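Local coordinates for protein ATP-dependent DNA ligase (Mycobacterium tuberculosis, PDB 6NHX) that seals breaks in double-stranded DNA using ATP and, together with Ku, repairs double-strand breaks by non-homologous end joining, at residues W32-V46 with A67-A81. The protein carries 1 engineered substitution. Residues are numbered along the deposited sequence; the frame is centred on the assembly and turned at random.
With ATP (adenosine-5'-triphosphate), chain B.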
loop_
_atom_site.group_PDB
_atom_site.type_symbol
_atom_site.label_atom_id
_atom_site.label_comp_id
_atom_site.label_asym_id
_atom_site.label_seq_id
_atom_site.Cartn_x
_atom_site.Cartn_y
_atom_site.Cartn_z
ATOM N N TRP A 32 -5.345 1.594 -3.924
ATOM C CA TRP A 32 -4.126 1.357 -4.703
ATOM C C TRP A 32 -2.964 1.035 -3.764
ATOM O O TRP A 32 -2.568 1.884 -2.955
ATOM C CB TRP A 32 -3.777 2.583 -5.555
ATOM C CG TRP A 32 -4.960 3.199 -6.253
ATOM C CD1 TRP A 32 -5.396 4.501 -6.145
ATOM C CD2 TRP A 32 -5.873 2.539 -7.138
ATOM N NE1 TRP A 32 -6.519 4.690 -6.932
ATOM C CE2 TRP A 32 -6.844 3.493 -7.529
ATOM C CE3 TRP A 32 -5.985 1.219 -7.617
ATOM C CZ2 TRP A 32 -7.886 3.181 -8.411
ATOM C CZ3 TRP A 32 -7.029 0.910 -8.486
ATOM C CH2 TRP A 32 -7.964 1.889 -8.876
ATOM N N ASP A 33 -2.402 -0.175 -3.871
ATOM C CA ASP A 33 -1.220 -0.507 -3.073
ATOM C C ASP A 33 0.003 0.205 -3.638
ATOM O O ASP A 33 0.334 0.045 -4.815
ATOM C CB ASP A 33 -0.970 -2.018 -3.061
ATOM C CG ASP A 33 -1.685 -2.728 -1.917
ATOM O OD1 ASP A 33 -2.628 -2.139 -1.353
ATOM O OD2 ASP A 33 -1.306 -3.876 -1.575
ATOM N N GLY A 34 0.662 1.004 -2.818
ATOM C CA GLY A 34 1.846 1.730 -3.240
ATOM C C GLY A 34 2.381 2.541 -2.081
ATOM O O GLY A 34 2.166 2.166 -0.919
ATOM N N TYR A 35 3.055 3.649 -2.368
ATOM C CA TYR A 35 3.533 4.561 -1.339
ATOM C C TYR A 35 2.791 5.884 -1.486
ATOM O O TYR A 35 2.697 6.431 -2.591
ATOM C CB TYR A 35 5.037 4.814 -1.452
ATOM C CG TYR A 35 5.944 3.671 -1.075
ATOM C CD1 TYR A 35 5.622 2.781 -0.057
ATOM C CD2 TYR A 35 7.144 3.501 -1.731
ATOM C CE1 TYR A 35 6.483 1.739 0.272
ATOM C CE2 TYR A 35 8.001 2.479 -1.411
ATOM C CZ TYR A 35 7.674 1.599 -0.417
ATOM O OH TYR A 35 8.566 0.591 -0.133
ATOM N N ARG A 36 2.284 6.398 -0.373
ATOM C CA ARG A 36 1.558 7.660 -0.374
ATOM C C ARG A 36 2.514 8.821 -0.606
ATOM O O ARG A 36 3.567 8.913 0.030
ATOM C CB ARG A 36 0.880 7.829 0.983
ATOM C CG ARG A 36 -0.050 9.020 1.045
ATOM C CD ARG A 36 -1.353 8.736 0.330
ATOM N NE ARG A 36 -2.355 9.763 0.584
ATOM C CZ ARG A 36 -3.173 9.773 1.629
ATOM N NH1 ARG A 36 -3.123 8.798 2.526
ATOM N NH2 ARG A 36 -4.050 10.753 1.771
ATOM N N LEU A 37 2.136 9.730 -1.506
ATOM C CA LEU A 37 2.951 10.904 -1.779
ATOM C C LEU A 37 2.085 12.148 -1.848
ATOM O O LEU A 37 1.001 12.131 -2.437
ATOM C CB LEU A 37 3.695 10.791 -3.110
ATOM C CG LEU A 37 4.858 9.803 -3.166
ATOM C CD1 LEU A 37 5.528 9.874 -4.524
ATOM C CD2 LEU A 37 5.866 10.047 -2.042
ATOM N N LEU A 38 2.582 13.229 -1.255
ATOM C CA LEU A 38 2.101 14.574 -1.544
ATOM C C LEU A 38 3.058 15.178 -2.561
ATOM O O LEU A 38 4.281 15.075 -2.410
ATOM C CB LEU A 38 2.042 15.432 -0.276
ATOM C CG LEU A 38 1.063 14.928 0.797
ATOM C CD1 LEU A 38 1.135 15.817 2.023
ATOM C CD2 LEU A 38 -0.370 14.868 0.274
ATOM N N VAL A 39 2.502 15.794 -3.598
ATOM C CA VAL A 39 3.279 16.252 -4.746
ATOM C C VAL A 39 3.034 17.743 -4.939
ATOM O O VAL A 39 1.886 18.167 -5.123
ATOM C CB VAL A 39 2.893 15.490 -6.020
ATOM C CG1 VAL A 39 3.627 16.062 -7.249
ATOM C CG2 VAL A 39 3.147 13.988 -5.847
ATOM N N GLU A 40 4.100 18.528 -4.910
ATOM C CA GLU A 40 4.030 19.947 -5.220
ATOM C C GLU A 40 4.639 20.155 -6.596
ATOM O O GLU A 40 5.810 19.836 -6.805
ATOM C CB GLU A 40 4.813 20.754 -4.188
ATOM C CG GLU A 40 4.817 22.247 -4.435
ATOM C CD GLU A 40 5.847 22.921 -3.578
ATOM O OE1 GLU A 40 5.453 23.593 -2.610
ATOM O OE2 GLU A 40 7.055 22.758 -3.860
ATOM N N ALA A 41 3.849 20.680 -7.526
ATOM C CA ALA A 41 4.338 21.042 -8.853
ATOM C C ALA A 41 4.315 22.559 -8.998
ATOM O O ALA A 41 3.260 23.177 -8.824
ATOM C CB ALA A 41 3.446 20.398 -9.915
ATOM N N ASP A 42 5.469 23.149 -9.316
ATOM C CA ASP A 42 5.587 24.590 -9.503
ATOM C C ASP A 42 6.686 24.841 -10.522
ATOM O O ASP A 42 7.772 24.267 -10.407
ATOM C CB ASP A 42 5.960 25.271 -8.183
ATOM C CG ASP A 42 5.728 26.773 -8.211
ATOM O OD1 ASP A 42 5.096 27.268 -9.168
ATOM O OD2 ASP A 42 6.180 27.457 -7.273
ATOM N N HIS A 43 6.402 25.692 -11.511
ATOM C CA HIS A 43 7.387 26.076 -12.528
ATOM C C HIS A 43 7.985 24.853 -13.219
ATOM O O HIS A 43 9.182 24.798 -13.516
ATOM C CB HIS A 43 8.467 26.993 -11.951
ATOM C CG HIS A 43 8.026 28.417 -11.802
ATOM N ND1 HIS A 43 7.255 28.850 -10.745
ATOM C CD2 HIS A 43 8.236 29.503 -12.584
ATOM C CE1 HIS A 43 7.014 30.142 -10.877
ATOM N NE2 HIS A 43 7.598 30.563 -11.986
ATOM N N GLY A 44 7.136 23.858 -13.474
ATOM C CA GLY A 44 7.563 22.623 -14.092
ATOM C C GLY A 44 8.364 21.698 -13.203
ATOM O O GLY A 44 8.697 20.589 -13.636
ATOM N N ALA A 45 8.684 22.111 -11.981
ATOM C CA ALA A 45 9.476 21.308 -11.064
ATOM C C ALA A 45 8.572 20.632 -10.045
ATOM O O ALA A 45 7.527 21.162 -9.657
ATOM C CB ALA A 45 10.514 22.165 -10.338
ATOM N N VAL A 46 8.991 19.452 -9.608
ATOM C CA VAL A 46 8.207 18.635 -8.692
ATOM C C VAL A 46 8.984 18.461 -7.394
ATOM O O VAL A 46 10.206 18.287 -7.412
ATOM C CB VAL A 46 7.867 17.270 -9.327
ATOM C CG1 VAL A 46 7.476 16.271 -8.278
ATOM C CG2 VAL A 46 6.745 17.419 -10.325
ATOM N N ALA A 67 5.392 17.264 -13.671
ATOM C CA ALA A 67 4.931 18.632 -13.863
ATOM C C ALA A 67 5.402 19.258 -15.165
ATOM O O ALA A 67 5.075 20.420 -15.417
ATOM C CB ALA A 67 5.376 19.523 -12.703
ATOM N N GLU A 68 6.168 18.539 -15.990
ATOM C CA GLU A 68 6.592 19.119 -17.261
ATOM C C GLU A 68 5.393 19.468 -18.135
ATOM O O GLU A 68 5.473 20.378 -18.968
ATOM C CB GLU A 68 7.549 18.169 -17.985
ATOM C CG GLU A 68 6.866 17.226 -18.957
ATOM C CD GLU A 68 7.803 16.682 -20.017
ATOM O OE1 GLU A 68 7.365 16.538 -21.180
ATOM O OE2 GLU A 68 8.973 16.391 -19.686
ATOM N N ASP A 69 4.276 18.764 -17.948
ATOM C CA ASP A 69 3.009 19.102 -18.583
ATOM C C ASP A 69 2.255 20.182 -17.817
ATOM O O ASP A 69 1.363 20.823 -18.383
ATOM C CB ASP A 69 2.140 17.840 -18.647
ATOM C CG ASP A 69 1.147 17.861 -19.794
ATOM O OD1 ASP A 69 0.285 18.762 -19.828
ATOM O OD2 ASP A 69 1.222 16.963 -20.657
ATOM N N LEU A 70 2.586 20.391 -16.541
ATOM C CA LEU A 70 1.913 21.355 -15.680
ATOM C C LEU A 70 2.716 22.635 -15.514
ATOM O O LEU A 70 2.581 23.318 -14.493
ATOM C CB LEU A 70 1.655 20.744 -14.303
ATOM C CG LEU A 70 0.767 19.513 -14.175
ATOM C CD1 LEU A 70 0.955 18.898 -12.802
ATOM C CD2 LEU A 70 -0.678 19.901 -14.395
ATOM N N ALA A 71 3.543 22.981 -16.505
ATOM C CA ALA A 71 4.579 23.986 -16.287
ATOM C C ALA A 71 4.006 25.343 -15.901
ATOM O O ALA A 71 4.668 26.111 -15.192
ATOM C CB ALA A 71 5.482 24.094 -17.517
ATOM N N ASP A 72 2.794 25.664 -16.352
ATOM C CA ASP A 72 2.184 26.947 -16.027
ATOM C C ASP A 72 1.409 26.923 -14.715
ATOM O O ASP A 72 0.998 27.986 -14.235
ATOM C CB ASP A 72 1.246 27.412 -17.150
ATOM C CG ASP A 72 1.895 27.348 -18.526
ATOM O OD1 ASP A 72 1.364 26.629 -19.402
ATOM O OD2 ASP A 72 2.931 28.017 -18.737
ATOM N N HIS A 73 1.203 25.754 -14.128
ATOM C CA HIS A 73 0.385 25.606 -12.934
ATOM C C HIS A 73 1.244 25.549 -11.675
ATOM O O HIS A 73 2.416 25.163 -11.695
ATOM C CB HIS A 73 -0.439 24.317 -13.005
ATOM C CG HIS A 73 -1.561 24.352 -13.995
ATOM N ND1 HIS A 73 -2.697 25.108 -13.810
ATOM C CD2 HIS A 73 -1.731 23.700 -15.170
ATOM C CE1 HIS A 73 -3.511 24.935 -14.836
ATOM N NE2 HIS A 73 -2.952 24.078 -15.671
ATOM N N HIS A 74 0.618 25.896 -10.551
ATOM C CA HIS A 74 1.172 25.610 -9.232
ATOM C C HIS A 74 0.128 24.780 -8.499
ATOM O O HIS A 74 -0.951 25.289 -8.180
ATOM C CB HIS A 74 1.478 26.900 -8.480
ATOM C CG HIS A 74 1.936 26.688 -7.070
ATOM N ND1 HIS A 74 2.055 27.727 -6.171
ATOM C CD2 HIS A 74 2.300 25.568 -6.403
ATOM C CE1 HIS A 74 2.467 27.251 -5.009
ATOM N NE2 HIS A 74 2.621 25.945 -5.121
ATOM N N VAL A 75 0.419 23.498 -8.274
ATOM C CA VAL A 75 -0.552 22.600 -7.662
ATOM C C VAL A 75 0.083 21.778 -6.553
ATOM O O VAL A 75 1.296 21.536 -6.534
ATOM C CB VAL A 75 -1.250 21.656 -8.671
ATOM C CG1 VAL A 75 -2.048 22.444 -9.692
ATOM C CG2 VAL A 75 -0.234 20.740 -9.339
ATOM N N VAL A 76 -0.757 21.352 -5.617
ATOM C CA VAL A 76 -0.408 20.316 -4.655
ATOM C C VAL A 76 -1.403 19.182 -4.834
ATOM O O VAL A 76 -2.619 19.391 -4.758
ATOM C CB VAL A 76 -0.421 20.844 -3.215
ATOM C CG1 VAL A 76 -0.216 19.704 -2.234
ATOM C CG2 VAL A 76 0.645 21.909 -3.023
ATOM N N LEU A 77 -0.884 17.992 -5.108
ATOM C CA LEU A 77 -1.686 16.801 -5.313
ATOM C C LEU A 77 -1.407 15.801 -4.207
ATOM O O LEU A 77 -0.340 15.804 -3.585
ATOM C CB LEU A 77 -1.332 16.140 -6.650
ATOM C CG LEU A 77 -1.458 17.087 -7.840
ATOM C CD1 LEU A 77 -0.481 16.683 -8.929
ATOM C CD2 LEU A 77 -2.877 17.077 -8.351
ATOM N N ASP A 78 -2.397 14.960 -3.960
ATOM C CA ASP A 78 -2.289 13.809 -3.077
ATOM C C ASP A 78 -2.549 12.572 -3.919
ATOM O O ASP A 78 -3.438 12.571 -4.772
ATOM C CB ASP A 78 -3.350 13.935 -1.984
ATOM C CG ASP A 78 -3.236 12.879 -0.892
ATOM O OD1 ASP A 78 -2.264 12.092 -0.855
ATOM O OD2 ASP A 78 -4.161 12.851 -0.045
ATOM N N GLY A 79 -1.778 11.516 -3.688
ATOM C CA GLY A 79 -2.003 10.297 -4.432
ATOM C C GLY A 79 -1.040 9.216 -4.010
ATOM O O GLY A 79 -0.416 9.294 -2.950
ATOM N N GLU A 80 -0.908 8.217 -4.878
ATOM C CA GLU A 80 -0.102 7.033 -4.596
ATOM C C GLU A 80 0.935 6.856 -5.693
ATOM O O GLU A 80 0.592 6.898 -6.878
ATOM C CB GLU A 80 -0.991 5.782 -4.552
ATOM C CG GLU A 80 -0.405 4.618 -3.779
ATOM C CD GLU A 80 -0.833 4.619 -2.327
ATOM O OE1 GLU A 80 -1.606 5.512 -1.934
ATOM O OE2 GLU A 80 -0.404 3.722 -1.577
ATOM N N ALA A 81 2.194 6.652 -5.310
ATOM C CA ALA A 81 3.178 6.145 -6.256
ATOM C C ALA A 81 2.993 4.638 -6.352
ATOM O O ALA A 81 2.889 3.955 -5.331
ATOM C CB ALA A 81 4.592 6.478 -5.787
HETATM P PG ATP B . -2.438 3.160 6.984
HETATM O O1G ATP B . -3.912 3.463 6.804
HETATM O O2G ATP B . -1.857 3.556 8.328
HETATM O O3G ATP B . -1.601 3.645 5.814
HETATM P PB ATP B . -1.821 0.521 5.874
HETATM O O1B ATP B . -1.858 -0.878 6.433
HETATM O O2B ATP B . -0.583 1.054 5.187
HETATM O O3B ATP B . -2.311 1.541 7.023
HETATM P PA ATP B . -4.175 -0.274 4.380
HETATM O O1A ATP B . -4.943 -0.713 5.590
HETATM O O2A ATP B . -3.531 -1.212 3.393
HETATM O O3A ATP B . -3.048 0.741 4.876
HETATM O "O5'" ATP B . -5.022 0.878 3.620
HETATM C "C5'" ATP B . -4.665 1.287 2.302
HETATM C "C4'" ATP B . -3.540 2.327 2.329
HETATM O "O4'" ATP B . -3.407 2.835 1.001
HETATM C "C3'" ATP B . -3.829 3.517 3.220
HETATM O "O3'" ATP B . -2.591 4.115 3.595
HETATM C "C2'" ATP B . -4.528 4.435 2.258
HETATM O "O2'" ATP B . -4.480 5.808 2.672
HETATM C "C1'" ATP B . -3.753 4.217 0.962
HETATM N N9 ATP B . -4.609 4.367 -0.233
HETATM C C8 ATP B . -4.651 3.528 -1.299
HETATM N N7 ATP B . -5.522 3.983 -2.241
HETATM C C5 ATP B . -6.022 5.140 -1.766
HETATM C C6 ATP B . -6.997 6.112 -2.241
HETATM N N6 ATP B . -7.626 5.926 -3.407
HETATM N N1 ATP B . -7.252 7.173 -1.461
HETATM C C2 ATP B . -6.648 7.371 -0.284
HETATM N N3 ATP B . -5.752 6.511 0.226
HETATM C C4 ATP B . -5.429 5.391 -0.459
HETATM O O HOH W 1 3.129 24.641 -2.733
HETATM O O HOH W 2 4.368 27.358 -12.710
HETATM O O HOH W 3 4.214 23.084 -12.623
#
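R36 meets D78 side-on across two antiparallel strands, 35-42 and 74-81. R36 NE donates to D78 OD1 at 2.7 Å. R36 NH2 donates to D78 OD2 at 2.8 Å, almost straight (177°). Guanidinium and carboxylate lie nearly coplanar. The R36 chain leaves with CG anti to the backbone N (chi1 -173°) and bends at chi2, which carries the guanidinium over to the neighbouring strand. Both groups have further partners: Y174 OH bonds D78 OD2, and M11 O accepts from R36 NH2. One guanidinium face lies by N3 of ATP, and R36 NH1 is 3.3 Å from ATP O2'.

On the same side of the sheet, the E80 chain bends at chi2 (92°), turning its carboxylate back toward 32-34. E80 OE1 sits 3.6 Å from ATP N9 and is buried without a hydrogen-bond partner in the model. E80 OE2 lies close to the carbonyl oxygens of W32 and G34, acceptors too, and bonds neither. W32 N donates to ATP N7 at 2.9 Å.

On the other face L37 CD1 rests on A81 CB, and A41 CB packs against A67 CB and V75 CG2. L134 of helix 124-136 also touches V75.

At the far end, the D42 carboxylate stacks almost parallel over one face of the H74 ring, offset toward its rim. A water joins H74 NE2 to E40 OE1, while E40 OE2 forms a salt bridge with R47.

The two strands are neighbours in the five-stranded antiparallel sheet of the nucleotidyltransferase domain, with their ligand-facing end in the ATP pocket. The paired, in-plane grip of D78 should fix the rotation of the R36 guanidinium and partly balance its charge beside the adenosine.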